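Local coordinates for TCR alpha chain (Gallus gallus, PDB 6LIR), which pairs with the TCR beta chain to form the chicken alpha-beta T-cell receptor, which probably recognises antigen presented by MHC molecules, at residues A[133-145]-A[177-189]. Residues are numbered along the deposited sequence; the frame is centred on the assembly and turned at random.
Sequences ITDYSPEKLDLSS and EMQCGAKHEGFGI
His184 turns its imidazole into the loop that follows strand 128-134, where Ser137 N donates to NE2 at 3.1 Å, almost straight (169°) and close to the ring plane. The histidine CG lies anti to the backbone N (chi1 -167°), which carries the ring across to that loop. ND1 donates to Glu185 O from above the carbonyl plane, so both ring nitrogens are engaged, which restrains the ring's rotation; histidine suits the place because it can accept at one nitrogen and donate at the other. Lys140 CB lies over one face, 3.8 Å from the His184 ring centroid, a CH-pi contact, while the long aliphatic lysine chain crosses Glu185 at about a right angle, their charged ends beyond salt-bridge distance. In this constant immunoglobulin-like domain, whose disulfide joins Cys180 to Cys131, the short outer strand 141-142 pairs antiparallel with strand 181-184, Leu141 and His184 being the non-hydrogen-bonded pair. Asp142 N donates to Lys183 O (2.8 Å); the return bond, Lys183 N to Asp142 O, is weak. Leu141 CD1 reaches Ala182 CB at 3.7 Å, a methyl small enough for Leu143 CD1 to meet too. Leucine's branching sets Leu141 CD2 over the Tyr136 ring, whose hydroxyl bonds to Ser169 and Glu151.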
# COMPACT_ATOMS: atom_id res chain seq x y z
N ILE A 133 8.18 -2.27 -19.77
CA ILE A 133 7.57 -3.44 -20.37
C ILE A 133 6.07 -3.40 -20.11
O ILE A 133 5.64 -3.32 -18.95
CB ILE A 133 8.19 -4.75 -19.84
CG1 ILE A 133 9.71 -4.71 -19.96
CG2 ILE A 133 7.63 -5.95 -20.59
CD1 ILE A 133 10.42 -4.32 -18.67
N THR A 134 5.27 -3.47 -21.17
CA THR A 134 3.83 -3.29 -21.05
C THR A 134 3.06 -4.46 -21.67
O THR A 134 3.60 -5.24 -22.45
CB THR A 134 3.35 -2.00 -21.73
OG1 THR A 134 3.38 -2.17 -23.15
CG2 THR A 134 4.25 -0.84 -21.36
N ASP A 135 1.77 -4.52 -21.32
CA ASP A 135 0.78 -5.38 -21.96
C ASP A 135 1.27 -6.82 -22.15
O ASP A 135 1.06 -7.45 -23.19
CB ASP A 135 0.35 -4.77 -23.30
CG ASP A 135 -0.02 -3.31 -23.16
OD1 ASP A 135 -1.01 -3.00 -22.47
OD2 ASP A 135 0.71 -2.46 -23.73
N TYR A 136 1.90 -7.35 -21.11
CA TYR A 136 2.42 -8.71 -21.11
C TYR A 136 1.58 -9.59 -20.19
O TYR A 136 0.70 -9.12 -19.46
CB TYR A 136 3.89 -8.73 -20.67
CG TYR A 136 4.11 -8.14 -19.29
CD1 TYR A 136 4.03 -8.93 -18.15
CD2 TYR A 136 4.39 -6.79 -19.13
CE1 TYR A 136 4.23 -8.39 -16.88
CE2 TYR A 136 4.59 -6.24 -17.87
CZ TYR A 136 4.51 -7.04 -16.76
OH TYR A 136 4.71 -6.50 -15.51
N SER A 137 1.88 -10.89 -20.22
CA SER A 137 1.27 -11.83 -19.30
C SER A 137 2.28 -12.19 -18.23
O SER A 137 3.37 -12.68 -18.56
CB SER A 137 0.82 -13.08 -20.05
OG SER A 137 0.48 -14.12 -19.16
N PRO A 138 1.99 -11.93 -16.95
CA PRO A 138 3.03 -12.06 -15.91
C PRO A 138 3.74 -13.40 -15.87
O PRO A 138 4.96 -13.44 -15.66
CB PRO A 138 2.25 -11.79 -14.60
CG PRO A 138 0.80 -11.93 -14.96
CD PRO A 138 0.69 -11.51 -16.39
N GLU A 139 3.03 -14.51 -16.07
CA GLU A 139 3.66 -15.82 -15.97
C GLU A 139 4.53 -16.15 -17.17
O GLU A 139 5.34 -17.08 -17.09
CB GLU A 139 2.60 -16.91 -15.79
CG GLU A 139 1.73 -17.16 -17.01
CD GLU A 139 0.56 -16.20 -17.10
OE1 GLU A 139 -0.13 -16.21 -18.14
OE2 GLU A 139 0.34 -15.43 -16.13
N LYS A 140 4.39 -15.42 -18.28
CA LYS A 140 5.17 -15.69 -19.47
C LYS A 140 6.32 -14.71 -19.68
O LYS A 140 7.20 -14.98 -20.51
CB LYS A 140 4.27 -15.65 -20.72
CG LYS A 140 3.20 -16.73 -20.76
CD LYS A 140 2.51 -16.72 -22.12
CE LYS A 140 1.35 -17.69 -22.17
NZ LYS A 140 0.75 -17.74 -23.53
N LEU A 141 6.35 -13.60 -18.95
CA LEU A 141 7.41 -12.62 -19.13
C LEU A 141 8.66 -13.07 -18.38
O LEU A 141 8.59 -13.52 -17.24
CB LEU A 141 6.97 -11.24 -18.65
CG LEU A 141 8.01 -10.13 -18.84
CD1 LEU A 141 8.03 -9.64 -20.29
CD2 LEU A 141 7.76 -8.97 -17.88
N ASP A 142 9.81 -12.92 -19.03
CA ASP A 142 11.09 -13.31 -18.46
C ASP A 142 11.93 -12.06 -18.26
O ASP A 142 12.42 -11.47 -19.23
CB ASP A 142 11.82 -14.33 -19.33
CG ASP A 142 13.07 -14.86 -18.67
OD1 ASP A 142 12.96 -15.45 -17.57
OD2 ASP A 142 14.17 -14.69 -19.24
N LEU A 143 12.11 -11.68 -17.00
CA LEU A 143 12.98 -10.59 -16.59
C LEU A 143 14.04 -11.15 -15.67
O LEU A 143 14.37 -10.58 -14.62
CB LEU A 143 12.19 -9.46 -15.93
CG LEU A 143 12.54 -8.05 -16.41
CD1 LEU A 143 12.74 -8.03 -17.92
CD2 LEU A 143 11.47 -7.05 -16.01
N SER A 144 14.57 -12.31 -16.07
CA SER A 144 15.56 -13.04 -15.28
C SER A 144 16.82 -12.22 -15.06
O SER A 144 17.40 -12.24 -13.97
CB SER A 144 15.91 -14.35 -15.98
OG SER A 144 16.09 -14.13 -17.37
N SER A 145 17.24 -11.47 -16.07
CA SER A 145 18.49 -10.73 -15.99
C SER A 145 18.38 -9.41 -15.23
O SER A 145 19.29 -8.59 -15.31
CB SER A 145 18.99 -10.47 -17.40
OG SER A 145 19.87 -9.36 -17.42
N GLU A 177 24.91 1.95 -18.97
CA GLU A 177 24.81 0.58 -18.46
C GLU A 177 23.40 0.03 -18.52
O GLU A 177 23.02 -0.80 -17.68
CB GLU A 177 25.36 0.47 -17.03
CG GLU A 177 25.13 1.65 -16.14
CD GLU A 177 26.07 1.62 -14.96
OE1 GLU A 177 26.85 2.58 -14.80
OE2 GLU A 177 26.04 0.62 -14.20
N MET A 178 22.60 0.46 -19.48
CA MET A 178 21.21 0.06 -19.55
C MET A 178 20.98 -0.75 -20.81
O MET A 178 21.40 -0.34 -21.90
CB MET A 178 20.28 1.29 -19.53
CG MET A 178 18.94 1.07 -20.22
SD MET A 178 17.91 -0.19 -19.43
CE MET A 178 17.56 0.61 -17.86
N GLN A 179 20.30 -1.88 -20.67
CA GLN A 179 19.94 -2.73 -21.79
C GLN A 179 18.49 -3.14 -21.56
O GLN A 179 18.20 -3.98 -20.70
CB GLN A 179 20.85 -3.95 -21.89
CG GLN A 179 20.48 -4.91 -23.01
CD GLN A 179 21.58 -5.90 -23.33
OE1 GLN A 179 22.73 -5.70 -22.96
NE2 GLN A 179 21.23 -6.98 -24.03
N CYS A 180 17.58 -2.53 -22.32
CA CYS A 180 16.14 -2.69 -22.15
C CYS A 180 15.70 -3.88 -22.98
O CYS A 180 15.71 -3.81 -24.21
CB CYS A 180 15.46 -1.42 -22.63
SG CYS A 180 13.76 -1.09 -22.22
N GLY A 181 15.29 -4.95 -22.31
CA GLY A 181 14.73 -6.06 -23.03
C GLY A 181 13.93 -6.98 -22.14
O GLY A 181 13.83 -6.80 -20.93
N ALA A 182 13.39 -8.01 -22.79
CA ALA A 182 12.77 -9.14 -22.11
C ALA A 182 12.50 -10.24 -23.12
O ALA A 182 12.56 -10.02 -24.33
CB ALA A 182 11.47 -8.74 -21.40
N LYS A 183 12.22 -11.44 -22.61
CA LYS A 183 11.76 -12.55 -23.43
C LYS A 183 10.38 -12.98 -22.96
O LYS A 183 10.12 -13.07 -21.76
CB LYS A 183 12.74 -13.73 -23.41
CG LYS A 183 14.12 -13.35 -23.92
CD LYS A 183 15.22 -14.06 -23.17
CE LYS A 183 15.41 -15.46 -23.73
NZ LYS A 183 16.70 -16.07 -23.30
N HIS A 184 9.49 -13.25 -23.92
CA HIS A 184 8.10 -13.55 -23.60
C HIS A 184 7.62 -14.69 -24.48
O HIS A 184 7.74 -14.63 -25.71
CB HIS A 184 7.21 -12.31 -23.81
CG HIS A 184 5.83 -12.44 -23.23
ND1 HIS A 184 4.87 -13.25 -23.78
CD2 HIS A 184 5.25 -11.83 -22.17
CE1 HIS A 184 3.76 -13.16 -23.07
NE2 HIS A 184 3.96 -12.30 -22.09
N GLU A 185 7.11 -15.74 -23.84
CA GLU A 185 6.59 -16.92 -24.52
C GLU A 185 5.66 -16.54 -25.66
O GLU A 185 4.65 -15.86 -25.46
CB GLU A 185 5.85 -17.80 -23.51
CG GLU A 185 5.39 -19.14 -24.05
CD GLU A 185 5.16 -20.16 -22.95
OE1 GLU A 185 6.02 -21.05 -22.77
OE2 GLU A 185 4.13 -20.07 -22.25
N GLY A 186 6.02 -16.98 -26.87
CA GLY A 186 5.22 -16.72 -28.04
C GLY A 186 5.50 -15.41 -28.74
O GLY A 186 4.79 -15.07 -29.69
N PHE A 187 6.50 -14.66 -28.28
CA PHE A 187 6.88 -13.41 -28.92
C PHE A 187 8.38 -13.27 -29.14
O PHE A 187 8.81 -12.29 -29.75
CB PHE A 187 6.34 -12.22 -28.12
CG PHE A 187 4.84 -12.12 -28.14
CD1 PHE A 187 4.20 -11.33 -29.08
CD2 PHE A 187 4.07 -12.85 -27.24
CE1 PHE A 187 2.81 -11.24 -29.11
CE2 PHE A 187 2.69 -12.77 -27.27
CZ PHE A 187 2.06 -11.97 -28.20
N GLY A 188 9.18 -14.22 -28.65
CA GLY A 188 10.61 -14.20 -28.96
C GLY A 188 11.34 -13.11 -28.21
O GLY A 188 11.08 -12.83 -27.03
N ILE A 189 12.29 -12.48 -28.90
CA ILE A 189 13.16 -11.48 -28.29
C ILE A 189 12.46 -10.13 -28.31
O ILE A 189 11.95 -9.70 -29.35
CB ILE A 189 14.51 -11.41 -29.02
CG1 ILE A 189 15.17 -12.78 -29.08
CG2 ILE A 189 15.43 -10.40 -28.34
CD1 ILE A 189 16.58 -12.74 -29.63